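Local coordinates for Lin2634 protein (Listeria innocua, PDB 3MZO) that binds calcium ions and is probably a metal-dependent phosphohydrolase of the HD-domain superfamily, related to the 5'-deoxynucleotidase YfbR, at residues B[46-51]-B[175-180]; B[141-146]-B[164-169]. All blocks are in the same frame, centred on the assembly; numbering follows the deposited sequence. Where two conformers were deposited one is given.

Both interactions join helices of one all-helical domain, and both are largely buried. Interaction 2 lies nearer the middle of the chain, about 9 Å from its centre, against about 17 Å for interaction 1. Their own centres are 18 Å apart and they do not touch. Interaction 1 joins helix 31-51 to the start of helix 177-191, bringing together parts distant in sequence. Interaction 2 joins helix 129-151 to helix 158-172, close neighbours in the chain. The chemistry differs accordingly. At the helix start in interaction 1, a carboxylate takes up backbone and hydroxyl donors. Midway along the helices in interaction 2, leucine and alanine side chains pack without hydrogen bonds between the segments.

Interaction 1 of 2, residues B[46-51]-B[175-180]; sequences GAVEED and EMASVK
Glu-49 reaches from the end of helix 31-51 to the first turn of helix 177-191, where its OE2 accepts two hydrogen bonds from Ser-178. The hydroxyl bond is the shorter, with Ser-178 OG 2.7 Å from Glu-49 OE2. It uses the anti lone pair, the one turned away from OE1. The backbone bond, Ser-178 N to Glu-49 OE2, measures 3.0 Å. Its N-H points well at the oxygen (158°), but the donor lies well above the carboxylate plane.

The side chain of Glu-49 is bent to make this reach. CG stands beside the backbone N. The chain bends at chi2 (-61°), which turns the carboxylate to the helix start. In Ser-178, chi1 of -67° places OG anti to the carbonyl carbon, on the same side as its own N-H. Hydroxyl and amide can then grip one oxygen together.

The other carboxylate oxygen works through water. A water donates to Glu-49 OE1 at 2.7 Å and accepts from Ala-177 N at 3.0 Å. Asn-54 also bonds OE1, which further fixes the carboxylate.

Methyl groups lie close to the carboxylate. The CB of Ala-177 lies 3.9 Å from Glu-49 OE2. Selenomethionine Met-176 brings its CE methyl 3.8 Å from Glu-49 OE2. The apolar pair is Val-48 CG1 with Ala-177 CB, 4.2 Å apart, and the same Val-48 methyl also meets the backbone at Ala-177 O. Val-48 also packs on Phe-113 of the second subunit.

Met-176 holds the N-cap position of helix 177-191. A carboxylate from another helix receiving first-turn N-H groups, one directly and one through water, is typical of acidic side chains at helix N-termini, where the helix dipole probably favours the negative charge.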
ATOM      1  N   GLY B  46       9.560 -15.211  31.132  1.00 25.33           N
ATOM      2  CA  GLY B  46      10.677 -16.034  31.553  1.00 25.54           C
ATOM      3  C   GLY B  46      11.451 -15.410  32.733  1.00 29.96           C
ATOM      4  O   GLY B  46      11.801 -16.107  33.693  1.00 28.14           O
ATOM      5  N   ALA B  47      11.705 -14.102  32.628  1.00 29.42           N
ATOM      6  CA  ALA B  47      12.362 -13.326  33.675  1.00 28.53           C
ATOM      7  C   ALA B  47      11.536 -13.337  34.939  1.00 29.60           C
ATOM      8  O   ALA B  47      12.083 -13.525  36.033  1.00 29.23           O
ATOM      9  CB  ALA B  47      12.629 -11.876  33.195  1.00 23.95           C
ATOM     10  N   VAL B  48      10.221 -13.185  34.799  1.00 28.01           N
ATOM     11  CA  VAL B  48       9.342 -13.177  35.947  1.00 27.07           C
ATOM     12  C   VAL B  48       9.375 -14.535  36.639  1.00 30.21           C
ATOM     13  O   VAL B  48       9.490 -14.613  37.853  1.00 28.53           O
ATOM     14  CB  VAL B  48       7.882 -12.798  35.580  1.00 28.14           C
ATOM     15  CG1 VAL B  48       6.982 -12.979  36.786  1.00 27.74           C
ATOM     16  CG2 VAL B  48       7.832 -11.329  35.053  1.00 27.24           C
ATOM     17  N   GLU B  49       9.308 -15.613  35.866  1.00 31.09           N
ATOM     18  CA  GLU B  49       9.413 -16.953  36.461  1.00 31.68           C
ATOM     19  C   GLU B  49      10.775 -17.209  37.153  1.00 31.36           C
ATOM     20  O   GLU B  49      10.838 -17.766  38.265  1.00 32.21           O
ATOM     21  CB  GLU B  49       9.135 -18.013  35.400  1.00 31.55           C
ATOM     22  CG  GLU B  49       7.687 -17.963  34.834  1.00 29.74           C
ATOM     23  CD  GLU B  49       6.597 -18.196  35.860  1.00 34.78           C
ATOM     24  OE1 GLU B  49       6.862 -18.869  36.894  1.00 33.13           O
ATOM     25  OE2 GLU B  49       5.468 -17.704  35.625  1.00 33.02           O
ATOM     26  N   GLU B  50      11.855 -16.798  36.502  1.00 31.39           N
ATOM     27  CA  GLU B  50      13.206 -16.895  37.062  0.60 32.32           C
ATOM     28  C   GLU B  50      13.253 -16.124  38.399  1.00 33.29           C
ATOM     29  O   GLU B  50      13.763 -16.618  39.433  1.00 34.32           O
ATOM     30  CB  GLU B  50      14.239 -16.345  36.034  0.60 32.39           C
ATOM     31  CG  GLU B  50      15.680 -16.321  36.515  0.60 33.51           C
ATOM     32  CD  GLU B  50      16.655 -15.728  35.514  0.60 37.50           C
ATOM     33  OE1 GLU B  50      16.480 -14.557  35.082  0.60 28.32           O
ATOM     34  OE2 GLU B  50      17.629 -16.439  35.183  0.60 35.74           O
ATOM     35  N   ASP B  51      12.725 -14.909  38.381  1.00 31.23           N
ATOM     36  CA  ASP B  51      12.704 -14.091  39.581  1.00 32.55           C
ATOM     37  C   ASP B  51      11.932 -14.777  40.726  1.00 32.93           C
ATOM     38  O   ASP B  51      12.272 -14.624  41.903  1.00 32.09           O
ATOM     39  CB  ASP B  51      12.106 -12.734  39.263  1.00 32.04           C
ATOM     40  CG  ASP B  51      11.928 -11.891  40.493  1.00 39.16           C
ATOM     41  OD1 ASP B  51      12.902 -11.218  40.924  1.00 31.92           O
ATOM     42  OD2 ASP B  51      10.816 -11.953  41.051  1.00 36.53           O
ATOM     43  N   GLU B 175      -2.495 -18.827  38.359  1.00 36.23           N
ATOM     44  CA  GLU B 175      -1.645 -19.485  39.382  1.00 37.60           C
ATOM     45  C   GLU B 175      -0.173 -19.177  39.080  1.00 38.35           C
ATOM     46  O   GLU B 175       0.672 -19.214  39.966  1.00 38.94           O
ATOM     47  CB  GLU B 175      -1.875 -21.003  39.453  1.00 37.07           C
HETATM   48  N   MSE B 176       0.124 -18.834  37.833  1.00 36.35           N
HETATM   49  CA  MSE B 176       1.491 -18.529  37.419  1.00 35.47           C
HETATM   50  C   MSE B 176       1.963 -17.161  37.922  1.00 34.82           C
HETATM   51  O   MSE B 176       1.231 -16.172  37.869  1.00 36.09           O
HETATM   52  CB  MSE B 176       1.599 -18.537  35.888  1.00 31.93           C
HETATM   53  CG  MSE B 176       1.394 -19.871  35.176  1.00 30.98           C
HETATM   54 SE   MSE B 176       1.413 -19.575  33.255  0.75 38.08          SE
HETATM   55  CE  MSE B 176       3.345 -19.382  32.986  1.00 33.56           C
ATOM     56  N   ALA B 177       3.222 -17.106  38.349  1.00 35.09           N
ATOM     57  CA  ALA B 177       3.852 -15.824  38.720  1.00 34.51           C
ATOM     58  C   ALA B 177       3.749 -14.801  37.576  1.00 31.42           C
ATOM     59  O   ALA B 177       3.443 -13.636  37.812  1.00 33.92           O
ATOM     60  CB  ALA B 177       5.306 -16.044  39.121  1.00 33.89           C
ATOM     61  N   SER B 178       3.981 -15.254  36.347  1.00 31.87           N
ATOM     62  CA  SER B 178       3.798 -14.423  35.124  1.00 30.60           C
ATOM     63  C   SER B 178       2.479 -13.663  35.057  1.00 31.12           C
ATOM     64  O   SER B 178       2.459 -12.439  34.849  1.00 32.63           O
ATOM     65  CB  SER B 178       3.877 -15.308  33.870  1.00 29.43           C
ATOM     66  OG  SER B 178       5.171 -15.832  33.713  1.00 32.01           O
ATOM     67  N   VAL B 179       1.379 -14.395  35.203  1.00 31.28           N
ATOM     68  CA  VAL B 179       0.057 -13.813  35.106  1.00 30.69           C
ATOM     69  C   VAL B 179      -0.266 -13.016  36.362  1.00 33.07           C
ATOM     70  O   VAL B 179      -0.949 -11.993  36.270  1.00 36.57           O
ATOM     71  CB  VAL B 179      -1.028 -14.892  34.811  1.00 31.67           C
ATOM     72  CG1 VAL B 179      -2.454 -14.277  34.830  1.00 27.23           C
ATOM     73  CG2 VAL B 179      -0.730 -15.579  33.492  1.00 29.40           C
ATOM     74  N   LYS B 180       0.224 -13.444  37.528  1.00 33.81           N
ATOM     75  CA  LYS B 180       0.035 -12.630  38.734  1.00 35.54           C
ATOM     76  C   LYS B 180       0.692 -11.285  38.469  1.00 34.78           C
ATOM     77  O   LYS B 180       0.110 -10.232  38.763  1.00 35.07           O
ATOM     78  CB  LYS B 180       0.670 -13.266  39.986  1.00 36.31           C
ATOM     79  CG  LYS B 180      -0.121 -14.415  40.629  1.00 42.40           C
ATOM     80  CD  LYS B 180       0.635 -14.917  41.882  1.00 50.63           C
ATOM     81  CE  LYS B 180       0.445 -16.398  42.130  1.00 54.07           C
ATOM     82  NZ  LYS B 180      -0.950 -16.710  42.485  1.00 58.93           N
TER
HETATM   83  O   HOH W   1       4.723 -19.721  38.225  1.00 36.49           O

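Interaction 2 of 2, residues B[141-146]-B[164-169]; sequences DLLYES and SEALAT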
ATOM      1  N   ASP B 141      -0.346 -10.709  23.220  1.00 26.13           N
ATOM      2  CA  ASP B 141      -0.163  -9.920  21.988  1.00 25.86           C
ATOM      3  C   ASP B 141      -1.532  -9.640  21.351  1.00 24.21           C
ATOM      4  O   ASP B 141      -1.786  -8.543  20.878  1.00 27.26           O
ATOM      5  CB  ASP B 141       0.768 -10.571  20.969  1.00 24.85           C
ATOM      6  CG  ASP B 141       1.043  -9.656  19.761  1.00 27.39           C
ATOM      7  OD1 ASP B 141       1.412  -8.487  19.956  1.00 30.36           O
ATOM      8  OD2 ASP B 141       0.847 -10.082  18.603  1.00 32.91           O
ATOM      9  N   LEU B 142      -2.400 -10.640  21.367  1.00 26.18           N
ATOM     10  CA  LEU B 142      -3.759 -10.502  20.854  1.00 26.86           C
ATOM     11  C   LEU B 142      -4.513  -9.428  21.644  1.00 27.10           C
ATOM     12  O   LEU B 142      -5.275  -8.635  21.096  1.00 28.59           O
ATOM     13  CB  LEU B 142      -4.443 -11.848  20.964  1.00 29.29           C
ATOM     14  CG  LEU B 142      -5.677 -12.157  20.140  1.00 39.41           C
ATOM     15  CD1 LEU B 142      -5.430 -12.052  18.631  1.00 30.97           C
ATOM     16  CD2 LEU B 142      -6.161 -13.550  20.533  1.00 34.11           C
ATOM     17  N   LEU B 143      -4.295  -9.405  22.951  1.00 26.53           N
ATOM     18  CA  LEU B 143      -4.894  -8.406  23.814  1.00 27.33           C
ATOM     19  C   LEU B 143      -4.392  -6.994  23.467  1.00 26.84           C
ATOM     20  O   LEU B 143      -5.177  -6.048  23.404  1.00 26.82           O
ATOM     21  CB  LEU B 143      -4.594  -8.739  25.291  1.00 26.34           C
ATOM     22  CG  LEU B 143      -5.339  -7.952  26.368  1.00 32.07           C
ATOM     23  CD1 LEU B 143      -6.681  -8.616  26.705  1.00 29.14           C
ATOM     24  CD2 LEU B 143      -4.483  -7.831  27.629  1.00 31.66           C
ATOM     25  N   TYR B 144      -3.087  -6.845  23.254  1.00 26.10           N
ATOM     26  CA  TYR B 144      -2.531  -5.542  22.801  1.00 27.23           C
ATOM     27  C   TYR B 144      -3.049  -5.097  21.417  1.00 26.46           C
ATOM     28  O   TYR B 144      -3.336  -3.910  21.190  1.00 27.53           O
ATOM     29  CB  TYR B 144      -0.974  -5.547  22.863  1.00 27.91           C
ATOM     30  CG  TYR B 144      -0.486  -5.115  24.230  1.00 26.37           C
ATOM     31  CD1 TYR B 144      -0.479  -6.005  25.301  1.00 31.04           C
ATOM     32  CD2 TYR B 144      -0.089  -3.791  24.464  1.00 26.85           C
ATOM     33  CE1 TYR B 144      -0.077  -5.595  26.573  1.00 28.07           C
ATOM     34  CE2 TYR B 144       0.324  -3.375  25.721  1.00 29.24           C
ATOM     35  CZ  TYR B 144       0.329  -4.298  26.767  1.00 31.37           C
ATOM     36  OH  TYR B 144       0.739  -3.924  28.005  1.00 33.98           O
ATOM     37  N   GLU B 145      -3.126  -6.028  20.481  1.00 26.18           N
ATOM     38  CA  GLU B 145      -3.604  -5.688  19.124  1.00 26.76           C
ATOM     39  C   GLU B 145      -5.064  -5.255  19.191  1.00 26.51           C
ATOM     40  O   GLU B 145      -5.444  -4.299  18.581  1.00 28.84           O
ATOM     41  CB  GLU B 145      -3.578  -6.884  18.191  1.00 27.98           C
ATOM     42  CG  GLU B 145      -2.270  -7.369  17.657  1.00 33.51           C
ATOM     43  CD  GLU B 145      -2.465  -8.652  16.811  1.00 36.74           C
ATOM     44  OE1 GLU B 145      -3.183  -9.568  17.284  1.00 36.57           O
ATOM     45  OE2 GLU B 145      -1.886  -8.764  15.699  1.00 33.27           O
ATOM     46  N   SER B 146      -5.887  -5.978  19.946  1.00 27.31           N
ATOM     47  CA  SER B 146      -7.302  -5.674  19.988  1.00 27.90           C
ATOM     48  C   SER B 146      -7.528  -4.385  20.809  1.00 31.00           C
ATOM     49  O   SER B 146      -8.377  -3.538  20.467  1.00 31.54           O
ATOM     50  CB  SER B 146      -8.093  -6.869  20.518  1.00 30.00           C
ATOM     51  OG  SER B 146      -7.827  -7.109  21.893  1.00 31.87           O
ATOM     52  N   SER B 164     -11.904  -9.620  25.115  1.00 34.16           N
ATOM     53  CA  SER B 164     -12.593 -10.338  26.177  0.60 34.70           C
ATOM     54  C   SER B 164     -12.117 -11.788  26.273  1.00 35.91           C
ATOM     55  O   SER B 164     -11.825 -12.288  27.370  1.00 35.96           O
ATOM     56  CB  SER B 164     -14.095 -10.252  25.949  0.60 37.13           C
ATOM     57  OG  SER B 164     -14.494  -8.897  25.978  0.60 28.80           O
ATOM     58  N   GLU B 165     -12.008 -12.442  25.122  1.00 36.16           N
ATOM     59  CA  GLU B 165     -11.567 -13.825  25.059  1.00 36.52           C
ATOM     60  C   GLU B 165     -10.139 -13.952  25.523  1.00 34.71           C
ATOM     61  O   GLU B 165      -9.821 -14.879  26.272  1.00 33.86           O
ATOM     62  CB  GLU B 165     -11.697 -14.380  23.641  1.00 34.54           C
ATOM     63  CG  GLU B 165     -11.310 -15.883  23.468  1.00 45.71           C
ATOM     64  CD  GLU B 165      -9.771 -16.178  23.411  1.00 58.45           C
ATOM     65  OE1 GLU B 165      -8.963 -15.344  22.905  1.00 59.57           O
ATOM     66  OE2 GLU B 165      -9.374 -17.275  23.871  1.00 59.46           O
ATOM     67  N   ALA B 166      -9.286 -13.033  25.068  1.00 32.31           N
ATOM     68  CA  ALA B 166      -7.878 -13.056  25.408  1.00 30.72           C
ATOM     69  C   ALA B 166      -7.699 -12.860  26.918  1.00 32.16           C
ATOM     70  O   ALA B 166      -7.047 -13.678  27.565  1.00 33.92           O
ATOM     71  CB  ALA B 166      -7.091 -12.003  24.571  1.00 29.47           C
ATOM     72  N   LEU B 167      -8.321 -11.838  27.499  1.00 32.39           N
ATOM     73  CA  LEU B 167      -8.218 -11.644  28.940  1.00 32.74           C
ATOM     74  C   LEU B 167      -8.797 -12.828  29.749  1.00 35.79           C
ATOM     75  O   LEU B 167      -8.156 -13.329  30.679  1.00 35.15           O
ATOM     76  CB  LEU B 167      -8.859 -10.317  29.359  1.00 33.22           C
ATOM     77  CG  LEU B 167      -8.553  -9.832  30.790  1.00 34.87           C
ATOM     78  CD1 LEU B 167      -7.006  -9.719  31.126  1.00 32.96           C
ATOM     79  CD2 LEU B 167      -9.260  -8.507  30.995  1.00 34.56           C
ATOM     80  N   ALA B 168      -9.976 -13.301  29.367  1.00 36.34           N
ATOM     81  CA  ALA B 168     -10.568 -14.487  29.988  1.00 37.63           C
ATOM     82  C   ALA B 168      -9.558 -15.628  30.034  1.00 36.18           C
ATOM     83  O   ALA B 168      -9.329 -16.218  31.080  1.00 37.42           O
ATOM     84  CB  ALA B 168     -11.821 -14.919  29.223  1.00 37.80           C
ATOM     85  N   THR B 169      -8.939 -15.925  28.901  1.00 34.18           N
ATOM     86  CA  THR B 169      -7.939 -16.988  28.836  1.00 34.62           C
ATOM     87  C   THR B 169      -6.713 -16.713  29.726  1.00 34.65           C
ATOM     88  O   THR B 169      -6.306 -17.581  30.490  1.00 34.83           O
ATOM     89  CB  THR B 169      -7.514 -17.223  27.389  1.00 35.00           C
ATOM     90  OG1 THR B 169      -8.692 -17.471  26.630  1.00 35.50           O
ATOM     91  CG2 THR B 169      -6.588 -18.417  27.246  1.00 29.55           C
TER
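Leu-143 and Ala-166 meet where helices 129-151 and 158-172 come closest within these segments, their CA atoms 5.8 Å apart. Leu-143 CD1 lies 4.0 Å from Ala-166 CB and 3.8 Å from Leu-167 CB. With CG anti to the backbone N (chi1 -169°), Leu-143 extends over the backbone between these two residues, and its CD1 methyl rests 3.7 Å from Leu-167 N.

Leu-142 covers the other flank of Ala-166, its CD2 4.4 Å from Ala-166 CB. The same methyl lies 4.1 Å from Glu-165 OE1, and the two side chains run at about a right angle. A salt bridge from Lys-139 to OE1 holds the carboxylate at this edge.

The axes approach to 8.8 Å, and the small Ala-166 at the crossing is consistent with this spacing. They run roughly antiparallel, at 149°. The side chain of Leu-142 is about 6 Å from those of Asp-138 and His-34, which bind calcium, and neighbouring Asp-141 hydrogen-bonds His-34. The packing thus lies close to the metal site.

Beyond the pair, Leu-143 also packs on Phe-182 and Met-190 of helix 177-191, while Leu-167 leans on Thr-205 and Ile-208 of helix 201-211.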